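Local structure of polycyclic ketone monooxygenase (Myceliophthora thermophila, 5MQ6) at residues Tyr79-Leu84 with Ala216-Leu221; Gly89-Ala94 with Ile109-Ala114; Glu582-Ala587 with Glu616-Ala621. The protein uses FAD and NADPH to insert one oxygen atom beside the carbonyl of ketones, polycyclic ones in particular, giving esters or lactones with high enantioselectivity. One frame throughout, in Å; residues are numbered along the deposited sequence.

Contact 1. Residues Tyr79-Leu84 with Ala216-Leu221; sequences YKFIIL and ARYVLL. With FAD (flavin-adenine dinucleotide), chain B.
Ile82 and Leu220 hold two neighbouring parallel strands together in the Rossmann-type sheet that binds FAD. Ile82 N donates to Tyr218 O at 2.9 Å, and Ile82 O receives Leu220 N at 2.9 Å in an almost straight bond (173° at the hydrogen). Tyr218 N to Lys80 O and Leu84 N to Leu220 O complete the staggered parallel pattern. Side chains pair off on both faces. On one, Phe81 and Tyr218 run side by side; both place CG next to the backbone N (chi1 -62° and -74°), which sends the rings the same way. Their planes are near parallel but slid apart, with centroids 5.0 Å from each other and Phe81 CE1 3.5 Å from Tyr218 CD2. Leu220 reaches in from further along, its CD2 lying 3.9 Å from Phe81 CD1. On the face of Ile82 and Ala216 the contact is aliphatic: the extended arm of Ile82 brings CD1 to 3.6 Å from Ala216 CB.

Helix 88-99 covers the Phe81 and Leu220 face through Tyr93 and Leu97, while strand 194-201 packs on Ile82 and Val219 behind. The phenol of Tyr218 is hydrogen-bonded to Glu560. At the strand ends the cofactor takes over: Leu84 CD1 rests 3.9 Å from Leu221 CD2, and the other Leu84 branch, CD2, touches the adenine of FAD at C5A, 3.6 Å away.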
loop_
_atom_site.group_PDB
_atom_site.type_symbol
_atom_site.label_atom_id
_atom_site.label_comp_id
_atom_site.label_asym_id
_atom_site.label_seq_id
_atom_site.Cartn_x
_atom_site.Cartn_y
_atom_site.Cartn_z
ATOM N N TYR A 79 21.862 -15.092 -11.023
ATOM C CA TYR A 79 20.704 -14.968 -11.867
ATOM C C TYR A 79 20.877 -13.716 -12.713
ATOM O O TYR A 79 21.749 -12.885 -12.432
ATOM C CB TYR A 79 19.425 -14.825 -11.039
ATOM C CG TYR A 79 19.205 -15.990 -10.132
ATOM C CD1 TYR A 79 19.783 -16.014 -8.911
ATOM C CD2 TYR A 79 18.543 -17.129 -10.564
ATOM C CE1 TYR A 79 19.660 -17.117 -8.079
ATOM C CE2 TYR A 79 18.426 -18.268 -9.740
ATOM C CZ TYR A 79 18.968 -18.233 -8.485
ATOM O OH TYR A 79 18.923 -19.312 -7.601
ATOM N N LYS A 80 20.054 -13.553 -13.738
ATOM C CA LYS A 80 20.131 -12.293 -14.507
ATOM C C LYS A 80 19.384 -11.207 -13.699
ATOM O O LYS A 80 19.937 -10.176 -13.414
ATOM C CB LYS A 80 19.543 -12.522 -15.896
ATOM C CG LYS A 80 19.571 -11.334 -16.884
ATOM C CD LYS A 80 19.056 -11.806 -18.232
ATOM C CE LYS A 80 19.258 -10.684 -19.298
ATOM N NZ LYS A 80 18.653 -11.122 -20.565
ATOM N N PHE A 81 18.094 -11.449 -13.403
ATOM C CA PHE A 81 17.250 -10.563 -12.617
ATOM C C PHE A 81 16.867 -11.244 -11.270
ATOM O O PHE A 81 16.407 -12.397 -11.230
ATOM C CB PHE A 81 15.925 -10.255 -13.355
ATOM C CG PHE A 81 16.116 -9.551 -14.646
ATOM C CD1 PHE A 81 16.289 -8.181 -14.689
ATOM C CD2 PHE A 81 16.184 -10.264 -15.849
ATOM C CE1 PHE A 81 16.529 -7.532 -15.888
ATOM C CE2 PHE A 81 16.435 -9.599 -17.065
ATOM C CZ PHE A 81 16.637 -8.223 -17.063
ATOM N N ILE A 82 17.040 -10.508 -10.193
ATOM C CA ILE A 82 16.331 -10.807 -8.944
ATOM C C ILE A 82 15.247 -9.775 -8.733
ATOM O O ILE A 82 15.476 -8.557 -8.730
ATOM C CB ILE A 82 17.236 -10.967 -7.729
ATOM C CG1 ILE A 82 18.067 -12.279 -7.902
ATOM C CG2 ILE A 82 16.336 -11.041 -6.455
ATOM C CD1 ILE A 82 19.257 -12.345 -6.945
ATOM N N ILE A 83 14.050 -10.305 -8.549
ATOM C CA ILE A 83 12.881 -9.514 -8.162
ATOM C C ILE A 83 12.550 -9.733 -6.675
ATOM O O ILE A 83 12.339 -10.867 -6.272
ATOM C CB ILE A 83 11.666 -9.921 -9.000
ATOM C CG1 ILE A 83 11.967 -9.620 -10.497
ATOM C CG2 ILE A 83 10.389 -9.172 -8.529
ATOM C CD1 ILE A 83 10.940 -10.190 -11.459
ATOM N N LEU A 84 12.479 -8.653 -5.903
ATOM C CA LEU A 84 12.112 -8.764 -4.499
ATOM C C LEU A 84 10.643 -8.464 -4.432
ATOM O O LEU A 84 10.192 -7.365 -4.793
ATOM C CB LEU A 84 12.907 -7.788 -3.635
ATOM C CG LEU A 84 12.905 -7.897 -2.116
ATOM C CD1 LEU A 84 14.063 -7.141 -1.487
ATOM C CD2 LEU A 84 11.676 -7.227 -1.552
ATOM N N ALA A 216 23.018 -11.262 -8.757
ATOM C CA ALA A 216 22.266 -10.915 -9.969
ATOM C C ALA A 216 22.868 -9.759 -10.702
ATOM O O ALA A 216 23.435 -8.894 -10.070
ATOM C CB ALA A 216 20.816 -10.572 -9.613
ATOM N N ARG A 217 22.577 -9.638 -11.990
ATOM C CA ARG A 217 23.031 -8.445 -12.769
ATOM C C ARG A 217 22.161 -7.247 -12.443
ATOM O O ARG A 217 22.636 -6.169 -12.346
ATOM C CB ARG A 217 22.908 -8.755 -14.288
ATOM C CG ARG A 217 23.852 -9.886 -14.699
ATOM C CD ARG A 217 23.642 -10.079 -16.193
ATOM N NE ARG A 217 24.470 -11.072 -16.744
ATOM C CZ ARG A 217 24.446 -11.489 -17.991
ATOM N NH1 ARG A 217 23.663 -10.920 -18.883
ATOM N NH2 ARG A 217 25.306 -12.431 -18.342
ATOM N N TYR A 218 20.864 -7.473 -12.281
ATOM C CA TYR A 218 19.897 -6.478 -11.956
ATOM C C TYR A 218 19.074 -6.868 -10.734
ATOM O O TYR A 218 18.681 -8.094 -10.597
ATOM C CB TYR A 218 18.925 -6.407 -13.116
ATOM C CG TYR A 218 19.371 -5.757 -14.384
ATOM C CD1 TYR A 218 19.290 -4.364 -14.576
ATOM C CD2 TYR A 218 19.817 -6.527 -15.470
ATOM C CE1 TYR A 218 19.602 -3.764 -15.796
ATOM C CE2 TYR A 218 20.145 -5.919 -16.661
ATOM C CZ TYR A 218 20.028 -4.580 -16.832
ATOM O OH TYR A 218 20.408 -4.097 -18.082
ATOM N N VAL A 219 18.749 -5.867 -9.922
ATOM C CA VAL A 219 17.801 -6.087 -8.827
ATOM C C VAL A 219 16.621 -5.163 -9.023
ATOM O O VAL A 219 16.774 -4.012 -9.144
ATOM C CB VAL A 219 18.426 -5.856 -7.447
ATOM C CG1 VAL A 219 17.379 -5.878 -6.298
ATOM C CG2 VAL A 219 19.550 -6.847 -7.196
ATOM N N LEU A 220 15.431 -5.719 -9.056
ATOM C CA LEU A 220 14.180 -4.972 -9.223
ATOM C C LEU A 220 13.359 -5.083 -7.896
ATOM O O LEU A 220 12.903 -6.171 -7.534
ATOM C CB LEU A 220 13.440 -5.654 -10.337
ATOM C CG LEU A 220 13.870 -5.475 -11.778
ATOM C CD1 LEU A 220 15.086 -4.753 -12.103
ATOM C CD2 LEU A 220 13.352 -6.481 -12.733
ATOM N N LEU A 221 13.135 -3.988 -7.207
ATOM C CA LEU A 221 12.365 -4.056 -5.961
ATOM C C LEU A 221 10.880 -3.838 -6.244
ATOM O O LEU A 221 10.490 -2.819 -6.806
ATOM C CB LEU A 221 12.836 -3.029 -4.981
ATOM C CG LEU A 221 14.300 -3.051 -4.642
ATOM C CD1 LEU A 221 14.511 -1.915 -3.676
ATOM C CD2 LEU A 221 14.926 -4.318 -4.102
HETATM P PA FAD B . 2.973 -6.461 -1.894
HETATM O O1A FAD B . 3.075 -5.839 -0.541
HETATM O O2A FAD B . 1.663 -7.049 -2.389
HETATM O O5B FAD B . 4.076 -7.624 -1.987
HETATM C C5B FAD B . 5.381 -7.377 -1.582
HETATM C C4B FAD B . 5.925 -8.631 -0.930
HETATM O O4B FAD B . 7.334 -8.412 -0.729
HETATM C C3B FAD B . 5.336 -8.989 0.431
HETATM O O3B FAD B . 5.065 -10.366 0.488
HETATM C C2B FAD B . 6.429 -8.632 1.399
HETATM O O2B FAD B . 6.403 -9.422 2.564
HETATM C C1B FAD B . 7.661 -8.876 0.554
HETATM N N9A FAD B . 8.833 -8.204 1.059
HETATM C C8A FAD B . 8.946 -6.879 1.362
HETATM N N7A FAD B . 10.171 -6.668 1.834
HETATM C C5A FAD B . 10.863 -7.819 1.870
HETATM C C6A FAD B . 12.235 -8.200 2.249
HETATM N N6A FAD B . 13.148 -7.387 2.740
HETATM N N1A FAD B . 12.510 -9.461 2.035
HETATM C C2A FAD B . 11.613 -10.358 1.563
HETATM N N3A FAD B . 10.371 -10.132 1.203
HETATM C C4A FAD B . 9.957 -8.838 1.373
HETATM N N1 FAD B . -4.463 -1.303 -3.138
HETATM C C2 FAD B . -5.328 -0.992 -4.158
HETATM O O2 FAD B . -4.956 -0.310 -5.105
HETATM N N3 FAD B . -6.595 -1.429 -4.136
HETATM C C4 FAD B . -7.031 -2.174 -3.107
HETATM O O4 FAD B . -8.195 -2.549 -3.148
HETATM C C4X FAD B . -6.187 -2.563 -1.965
HETATM N N5 FAD B . -6.601 -3.304 -0.883
HETATM C C5X FAD B . -5.702 -3.579 0.094
HETATM C C6 FAD B . -6.113 -4.361 1.279
HETATM C C7 FAD B . -5.063 -4.603 2.287
HETATM C C7M FAD B . -5.368 -5.398 3.536
HETATM C C8 FAD B . -3.674 -4.076 2.152
HETATM C C8M FAD B . -2.577 -4.325 3.186
HETATM C C9 FAD B . -3.331 -3.339 1.037
HETATM C C9A FAD B . -4.286 -3.074 0.015
HETATM N N10 FAD B . -3.883 -2.296 -1.085
HETATM C C10 FAD B . -4.819 -2.056 -2.095
HETATM C "C1'" FAD B . -2.490 -1.828 -1.266
HETATM C "C2'" FAD B . -1.684 -3.079 -1.813
HETATM O "O2'" FAD B . -0.520 -3.274 -0.998
HETATM C "C3'" FAD B . -1.302 -2.999 -3.331
HETATM O "O3'" FAD B . -2.496 -2.883 -4.109
HETATM C "C4'" FAD B . -0.598 -4.229 -3.953
HETATM O "O4'" FAD B . -1.137 -5.557 -3.525
HETATM C "C5'" FAD B . 0.921 -4.146 -3.701
HETATM O "O5'" FAD B . 1.561 -5.073 -4.633
HETATM P P FAD B . 3.166 -5.155 -4.430
HETATM O O1P FAD B . 3.578 -6.502 -5.130
HETATM O O2P FAD B . 3.719 -3.782 -4.840
HETATM O O3P FAD B . 3.407 -5.210 -2.803
#

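Contact 2. Residues Gly89-Ala94 with Ile109-Ala114; sequences GGLLYA and ILMVDA. With FAD (flavin-adenine dinucleotide), chain B.
Met111 carries the tight part of this contact, pushing its methyl onto the bare backbone of Gly90, where Met111 CE lies 3.4 Å from Gly90 O. The thioether first runs straight out from the strand (chi2 176°) and then bends at SD (chi3 77°), which lays CE on the helix at Gly90, where no side chain intervenes. Leu91 closes over the same methyl, crossing the Met111 chain at about a right angle with its CD2 4.2 Å from CE. Further along the helix the fit is looser. Ala94 CB stands 4.1 Å from Met111 SD, and Ile109 CD1 comes only within 4.0 Å of Ala94 O; no hydrogen bond joins the two segments.

Beyond Met111, FAD bridges the helix and the strand end. Gly89 N donates to phosphate oxygen O1P at 2.9 Å. Asp113 OD1 accepts the ribose hydroxyl O3B at 2.7 Å, its other oxygen being held by Ala86 N, and Ala114 N reaches adenine N3A at 3.1 Å. This is the classic dinucleotide-binding corner: glycine-rich helix start at the phosphate, acidic residue at the ribose. Helix 88-99 runs antiparallel to strand 109-112 as the crossover of a beta-alpha-beta unit, with strand 78-84 beside that strand and helix 541-562 packed on Leu92 and Tyr93.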
loop_
_atom_site.group_PDB
_atom_site.type_symbol
_atom_site.label_atom_id
_atom_site.label_comp_id
_atom_site.label_asym_id
_atom_site.label_seq_id
_atom_site.Cartn_x
_atom_site.Cartn_y
_atom_site.Cartn_z
ATOM N N GLY A 89 2.914 -6.700 -7.946
ATOM C CA GLY A 89 4.016 -5.934 -8.479
ATOM C C GLY A 89 5.168 -6.725 -9.038
ATOM O O GLY A 89 5.604 -6.490 -10.143
ATOM N N GLY A 90 5.715 -7.631 -8.251
ATOM C CA GLY A 90 6.759 -8.474 -8.755
ATOM C C GLY A 90 6.335 -9.370 -9.886
ATOM O O GLY A 90 7.125 -9.638 -10.811
ATOM N N LEU A 91 5.104 -9.879 -9.806
ATOM C CA LEU A 91 4.576 -10.620 -10.949
ATOM C C LEU A 91 4.556 -9.786 -12.241
ATOM O O LEU A 91 4.921 -10.301 -13.290
ATOM C CB LEU A 91 3.207 -11.182 -10.663
ATOM C CG LEU A 91 3.134 -12.325 -9.647
ATOM C CD1 LEU A 91 1.681 -12.453 -9.248
ATOM C CD2 LEU A 91 3.692 -13.591 -10.286
ATOM N N LEU A 92 4.068 -8.545 -12.166
ATOM C CA LEU A 92 4.121 -7.662 -13.313
ATOM C C LEU A 92 5.517 -7.468 -13.843
ATOM O O LEU A 92 5.740 -7.464 -15.073
ATOM C CB LEU A 92 3.524 -6.317 -12.954
ATOM C CG LEU A 92 2.034 -6.320 -13.133
ATOM C CD1 LEU A 92 1.434 -5.040 -12.415
ATOM C CD2 LEU A 92 1.700 -6.347 -14.666
ATOM N N TYR A 93 6.475 -7.338 -12.977
ATOM C CA TYR A 93 7.871 -7.214 -13.484
ATOM C C TYR A 93 8.258 -8.502 -14.236
ATOM O O TYR A 93 8.869 -8.465 -15.332
ATOM C CB TYR A 93 8.887 -7.113 -12.328
ATOM C CG TYR A 93 9.304 -5.783 -11.722
ATOM C CD1 TYR A 93 9.662 -4.667 -12.484
ATOM C CD2 TYR A 93 9.491 -5.714 -10.353
ATOM C CE1 TYR A 93 10.094 -3.506 -11.902
ATOM C CE2 TYR A 93 9.996 -4.582 -9.734
ATOM C CZ TYR A 93 10.328 -3.484 -10.509
ATOM O OH TYR A 93 10.830 -2.437 -9.812
ATOM N N ALA A 94 7.916 -9.645 -13.640
ATOM C CA ALA A 94 8.308 -10.923 -14.219
ATOM C C ALA A 94 7.645 -11.149 -15.573
ATOM O O ALA A 94 8.327 -11.492 -16.594
ATOM C CB ALA A 94 7.927 -12.080 -13.294
ATOM N N ILE A 109 15.455 -15.312 -13.976
ATOM C CA ILE A 109 14.607 -14.736 -12.938
ATOM C C ILE A 109 14.656 -15.565 -11.685
ATOM O O ILE A 109 14.432 -16.764 -11.749
ATOM C CB ILE A 109 13.134 -14.606 -13.384
ATOM C CG1 ILE A 109 13.017 -13.530 -14.509
ATOM C CG2 ILE A 109 12.224 -14.239 -12.143
ATOM C CD1 ILE A 109 11.580 -13.289 -15.011
ATOM N N LEU A 110 14.889 -14.897 -10.536
ATOM C CA LEU A 110 14.542 -15.383 -9.243
ATOM C C LEU A 110 13.735 -14.333 -8.555
ATOM O O LEU A 110 14.206 -13.226 -8.359
ATOM C CB LEU A 110 15.755 -15.815 -8.392
ATOM C CG LEU A 110 15.342 -16.456 -7.040
ATOM C CD1 LEU A 110 14.764 -17.837 -7.252
ATOM C CD2 LEU A 110 16.505 -16.541 -6.065
ATOM N N MET A 111 12.538 -14.724 -8.157
ATOM C CA MET A 111 11.664 -13.874 -7.346
ATOM C C MET A 111 11.878 -14.311 -5.917
ATOM O O MET A 111 11.948 -15.541 -5.651
ATOM C CB MET A 111 10.177 -13.998 -7.741
ATOM C CG MET A 111 9.936 -13.776 -9.256
ATOM S SD MET A 111 8.195 -14.046 -9.699
ATOM C CE MET A 111 7.556 -12.498 -9.086
ATOM N N VAL A 112 12.022 -13.329 -5.025
ATOM C CA VAL A 112 12.276 -13.595 -3.610
ATOM C C VAL A 112 11.251 -12.882 -2.779
ATOM O O VAL A 112 10.994 -11.674 -2.949
ATOM C CB VAL A 112 13.708 -13.160 -3.184
ATOM C CG1 VAL A 112 14.075 -13.567 -1.744
ATOM C CG2 VAL A 112 14.704 -13.797 -4.151
ATOM N N ASP A 113 10.680 -13.615 -1.816
ATOM C CA ASP A 113 9.624 -13.074 -0.990
ATOM C C ASP A 113 9.653 -13.802 0.360
ATOM O O ASP A 113 9.819 -15.011 0.433
ATOM C CB ASP A 113 8.285 -13.297 -1.697
ATOM C CG ASP A 113 7.156 -12.335 -1.210
ATOM O OD1 ASP A 113 7.099 -11.998 -0.007
ATOM O OD2 ASP A 113 6.315 -11.943 -2.050
ATOM N N ALA A 114 9.409 -13.067 1.412
ATOM C CA ALA A 114 9.208 -13.582 2.770
ATOM C C ALA A 114 7.907 -14.358 2.878
ATOM O O ALA A 114 7.822 -15.215 3.678
ATOM C CB ALA A 114 9.236 -12.438 3.791
HETATM P PA FAD B . 2.973 -6.461 -1.894
HETATM O O1A FAD B . 3.075 -5.839 -0.541
HETATM O O2A FAD B . 1.663 -7.049 -2.389
HETATM O O5B FAD B . 4.076 -7.624 -1.987
HETATM C C5B FAD B . 5.381 -7.377 -1.582
HETATM C C4B FAD B . 5.925 -8.631 -0.930
HETATM O O4B FAD B . 7.334 -8.412 -0.729
HETATM C C3B FAD B . 5.336 -8.989 0.431
HETATM O O3B FAD B . 5.065 -10.366 0.488
HETATM C C2B FAD B . 6.429 -8.632 1.399
HETATM O O2B FAD B . 6.403 -9.422 2.564
HETATM C C1B FAD B . 7.661 -8.876 0.554
HETATM N N9A FAD B . 8.833 -8.204 1.059
HETATM C C8A FAD B . 8.946 -6.879 1.362
HETATM N N7A FAD B . 10.171 -6.668 1.834
HETATM C C5A FAD B . 10.863 -7.819 1.870
HETATM C C6A FAD B . 12.235 -8.200 2.249
HETATM N N6A FAD B . 13.148 -7.387 2.740
HETATM N N1A FAD B . 12.510 -9.461 2.035
HETATM C C2A FAD B . 11.613 -10.358 1.563
HETATM N N3A FAD B . 10.371 -10.132 1.203
HETATM C C4A FAD B . 9.957 -8.838 1.373
HETATM N N1 FAD B . -4.463 -1.303 -3.138
HETATM C C2 FAD B . -5.328 -0.992 -4.158
HETATM O O2 FAD B . -4.956 -0.310 -5.105
HETATM N N3 FAD B . -6.595 -1.429 -4.136
HETATM C C4 FAD B . -7.031 -2.174 -3.107
HETATM O O4 FAD B . -8.195 -2.549 -3.148
HETATM C C4X FAD B . -6.187 -2.563 -1.965
HETATM N N5 FAD B . -6.601 -3.304 -0.883
HETATM C C5X FAD B . -5.702 -3.579 0.094
HETATM C C6 FAD B . -6.113 -4.361 1.279
HETATM C C7 FAD B . -5.063 -4.603 2.287
HETATM C C7M FAD B . -5.368 -5.398 3.536
HETATM C C8 FAD B . -3.674 -4.076 2.152
HETATM C C8M FAD B . -2.577 -4.325 3.186
HETATM C C9 FAD B . -3.331 -3.339 1.037
HETATM C C9A FAD B . -4.286 -3.074 0.015
HETATM N N10 FAD B . -3.883 -2.296 -1.085
HETATM C C10 FAD B . -4.819 -2.056 -2.095
HETATM C "C1'" FAD B . -2.490 -1.828 -1.266
HETATM C "C2'" FAD B . -1.684 -3.079 -1.813
HETATM O "O2'" FAD B . -0.520 -3.274 -0.998
HETATM C "C3'" FAD B . -1.302 -2.999 -3.331
HETATM O "O3'" FAD B . -2.496 -2.883 -4.109
HETATM C "C4'" FAD B . -0.598 -4.229 -3.953
HETATM O "O4'" FAD B . -1.137 -5.557 -3.525
HETATM C "C5'" FAD B . 0.921 -4.146 -3.701
HETATM O "O5'" FAD B . 1.561 -5.073 -4.633
HETATM P P FAD B . 3.166 -5.155 -4.430
HETATM O O1P FAD B . 3.578 -6.502 -5.130
HETATM O O2P FAD B . 3.719 -3.782 -4.840
HETATM O O3P FAD B . 3.407 -5.210 -2.803
#

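Contact 3. Residues Glu582-Ala587 with Glu616-Ala621; sequences EIMKHA and EMAKRA
Ala621 N donates to Met617 O at 2.8 Å, closing the helical turn that turns the Ala621 methyl toward helix 573-585. That methyl is the centre of the contact, which has no hydrogen bond from one segment to the other. Ala587 comes at it methyl to methyl, the two CB atoms 3.8 Å apart. Ile583 meets the same residue through its short branch. With CG1 turned beside the backbone N (chi1 -65°), CG2 is left to lie 3.5 Å from Ala621 O, while CD1 leads off elsewhere. Met584 passes alongside Ala618 with its chain stretched out beyond CG. Its SD lies 4.2 Å from Ala618 CB, and its CE ends 3.9 Å from Ala618 O. Alanines thus let the two backbones come close, Met584 CA and Ala621 CA being 5.4 Å apart, with Met584 and Ile583 filling in around the Ala587-Ala621 pair.

The polar groups take no part across the contact and find partners within each segment or in nearby parts of the chain. Glu582 binds two residues of its own turn: OE1 takes Lys585 NZ at 2.8 Å in a salt bridge on the syn side, and OE2 takes His586 NE2 at 2.9 Å. The imidazole uses its N-H in the ring plane yet approaches from above the carboxylate, 51° out of that plane. Ser627 is hydrogen-bonded to ND1 of the same ring, so both nitrogens of His586 are engaged and its rotation is probably fixed. Arg620 makes a salt bridge back to Glu616 one turn earlier, and Lys619 NZ bonds to the backbone oxygens of Gln509 and Thr510.

Away from the FAD and NADPH sites, this is plain helix-to-helix packing, in which helix 573-585 meets the short helix 616-621 through alanine, methionine and isoleucine side chains.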
loop_
_atom_site.group_PDB
_atom_site.type_symbol
_atom_site.label_atom_id
_atom_site.label_comp_id
_atom_site.label_asym_id
_atom_site.label_seq_id
_atom_site.Cartn_x
_atom_site.Cartn_y
_atom_site.Cartn_z
ATOM N N GLU A 582 12.802 19.320 -10.117
ATOM C CA GLU A 582 11.419 19.245 -10.654
ATOM C C GLU A 582 10.427 18.924 -9.524
ATOM O O GLU A 582 9.400 19.608 -9.403
ATOM C CB GLU A 582 11.280 18.297 -11.838
ATOM C CG GLU A 582 9.924 18.068 -12.411
ATOM C CD GLU A 582 9.333 19.317 -13.093
ATOM O OE1 GLU A 582 10.060 20.298 -13.337
ATOM O OE2 GLU A 582 8.101 19.287 -13.403
ATOM N N ILE A 583 10.738 17.929 -8.698
ATOM C CA ILE A 583 9.821 17.520 -7.667
ATOM C C ILE A 583 9.573 18.731 -6.686
ATOM O O ILE A 583 8.399 18.995 -6.296
ATOM C CB ILE A 583 10.342 16.287 -6.924
ATOM C CG1 ILE A 583 10.401 15.039 -7.893
ATOM C CG2 ILE A 583 9.567 16.088 -5.588
ATOM C CD1 ILE A 583 9.057 14.568 -8.474
ATOM N N MET A 584 10.632 19.458 -6.342
ATOM C CA MET A 584 10.543 20.618 -5.428
ATOM C C MET A 584 9.567 21.653 -5.964
ATOM O O MET A 584 8.747 22.208 -5.211
ATOM C CB MET A 584 11.872 21.289 -5.283
ATOM C CG MET A 584 12.875 20.518 -4.460
ATOM S SD MET A 584 14.452 21.450 -4.461
ATOM C CE MET A 584 15.614 20.214 -4.011
ATOM N N LYS A 585 9.581 21.834 -7.295
ATOM C CA LYS A 585 8.661 22.766 -7.950
ATOM C C LYS A 585 7.161 22.417 -7.708
ATOM O O LYS A 585 6.273 23.272 -7.822
ATOM C CB LYS A 585 9.018 22.761 -9.405
ATOM C CG LYS A 585 8.266 23.722 -10.247
ATOM C CD LYS A 585 8.908 23.824 -11.604
ATOM C CE LYS A 585 8.306 22.893 -12.565
ATOM N NZ LYS A 585 9.166 22.932 -13.779
ATOM N N HIS A 586 6.882 21.144 -7.438
ATOM C CA HIS A 586 5.517 20.670 -7.246
ATOM C C HIS A 586 5.017 20.620 -5.793
ATOM O O HIS A 586 3.843 20.256 -5.569
ATOM C CB HIS A 586 5.410 19.262 -7.858
ATOM C CG HIS A 586 5.460 19.257 -9.341
ATOM N ND1 HIS A 586 4.335 19.234 -10.115
ATOM C CD2 HIS A 586 6.505 19.297 -10.206
ATOM C CE1 HIS A 586 4.682 19.216 -11.394
ATOM N NE2 HIS A 586 5.997 19.309 -11.476
ATOM N N ALA A 587 5.878 20.999 -4.822
ATOM C CA ALA A 587 5.665 20.784 -3.395
ATOM C C ALA A 587 4.478 21.590 -2.832
ATOM O O ALA A 587 3.774 21.128 -1.937
ATOM C CB ALA A 587 6.958 21.067 -2.615
ATOM N N GLU A 616 16.117 23.210 4.820
ATOM C CA GLU A 616 15.710 21.868 5.259
ATOM C C GLU A 616 14.330 21.536 4.659
ATOM O O GLU A 616 14.013 20.363 4.377
ATOM C CB GLU A 616 15.668 21.815 6.808
ATOM C CG GLU A 616 14.922 20.647 7.421
ATOM C CD GLU A 616 15.598 19.266 7.224
ATOM O OE1 GLU A 616 14.900 18.205 7.312
ATOM O OE2 GLU A 616 16.840 19.214 6.999
ATOM N N MET A 617 13.510 22.575 4.474
ATOM C CA MET A 617 12.213 22.410 3.848
ATOM C C MET A 617 12.304 21.899 2.415
ATOM O O MET A 617 11.466 21.090 1.996
ATOM C CB MET A 617 11.361 23.681 3.975
ATOM C CG MET A 617 11.105 24.001 5.454
ATOM S SD MET A 617 10.736 22.558 6.547
ATOM C CE MET A 617 9.179 22.012 5.783
ATOM N N ALA A 618 13.293 22.348 1.684
ATOM C CA ALA A 618 13.409 21.929 0.298
ATOM C C ALA A 618 13.998 20.500 0.204
ATOM O O ALA A 618 13.623 19.675 -0.672
ATOM C CB ALA A 618 14.188 22.965 -0.528
ATOM N N LYS A 619 14.844 20.180 1.167
ATOM C CA LYS A 619 15.236 18.799 1.303
ATOM C C LYS A 619 14.045 17.875 1.581
ATOM O O LYS A 619 13.939 16.810 1.035
ATOM C CB LYS A 619 16.261 18.650 2.392
ATOM C CG LYS A 619 16.875 17.266 2.531
ATOM C CD LYS A 619 17.948 17.255 3.606
ATOM C CE LYS A 619 17.801 16.123 4.568
ATOM N NZ LYS A 619 19.081 15.971 5.285
ATOM N N ARG A 620 13.132 18.303 2.427
ATOM C CA ARG A 620 11.907 17.529 2.673
ATOM C C ARG A 620 11.000 17.490 1.462
ATOM O O ARG A 620 10.481 16.470 1.107
ATOM C CB ARG A 620 11.168 18.094 3.854
ATOM C CG ARG A 620 11.980 17.868 5.124
ATOM C CD ARG A 620 11.186 17.242 6.259
ATOM N NE ARG A 620 10.327 18.243 6.824
ATOM C CZ ARG A 620 10.747 19.202 7.641
ATOM N NH1 ARG A 620 12.042 19.304 8.002
ATOM N NH2 ARG A 620 9.862 20.080 8.105
ATOM N N ALA A 621 10.894 18.591 0.780
ATOM C CA ALA A 621 10.100 18.648 -0.380
ATOM C C ALA A 621 10.601 17.676 -1.456
ATOM O O ALA A 621 9.828 17.221 -2.283
ATOM C CB ALA A 621 10.182 20.040 -0.919
#

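Contacts 1 and 2 belong to one piece of fold. Their centres are 9 Å apart, and strand 78-84 joins them, taking strand 218-221 along one edge and strand 109-112 along the other; helix 88-99 follows directly in the chain. Contact 2 is nested inside the loop that contact 1 closes, and both touch FAD, so together they line the adenosine and pyrophosphate part of the FAD site. Contact 3 comes later in the chain and stands apart, its centre 31 Å from contact 1 and 32 Å from contact 2. The chain between its segments nevertheless includes Cys596, disulfide-bonded to Cys424, and the NADPH-binding Tyr600.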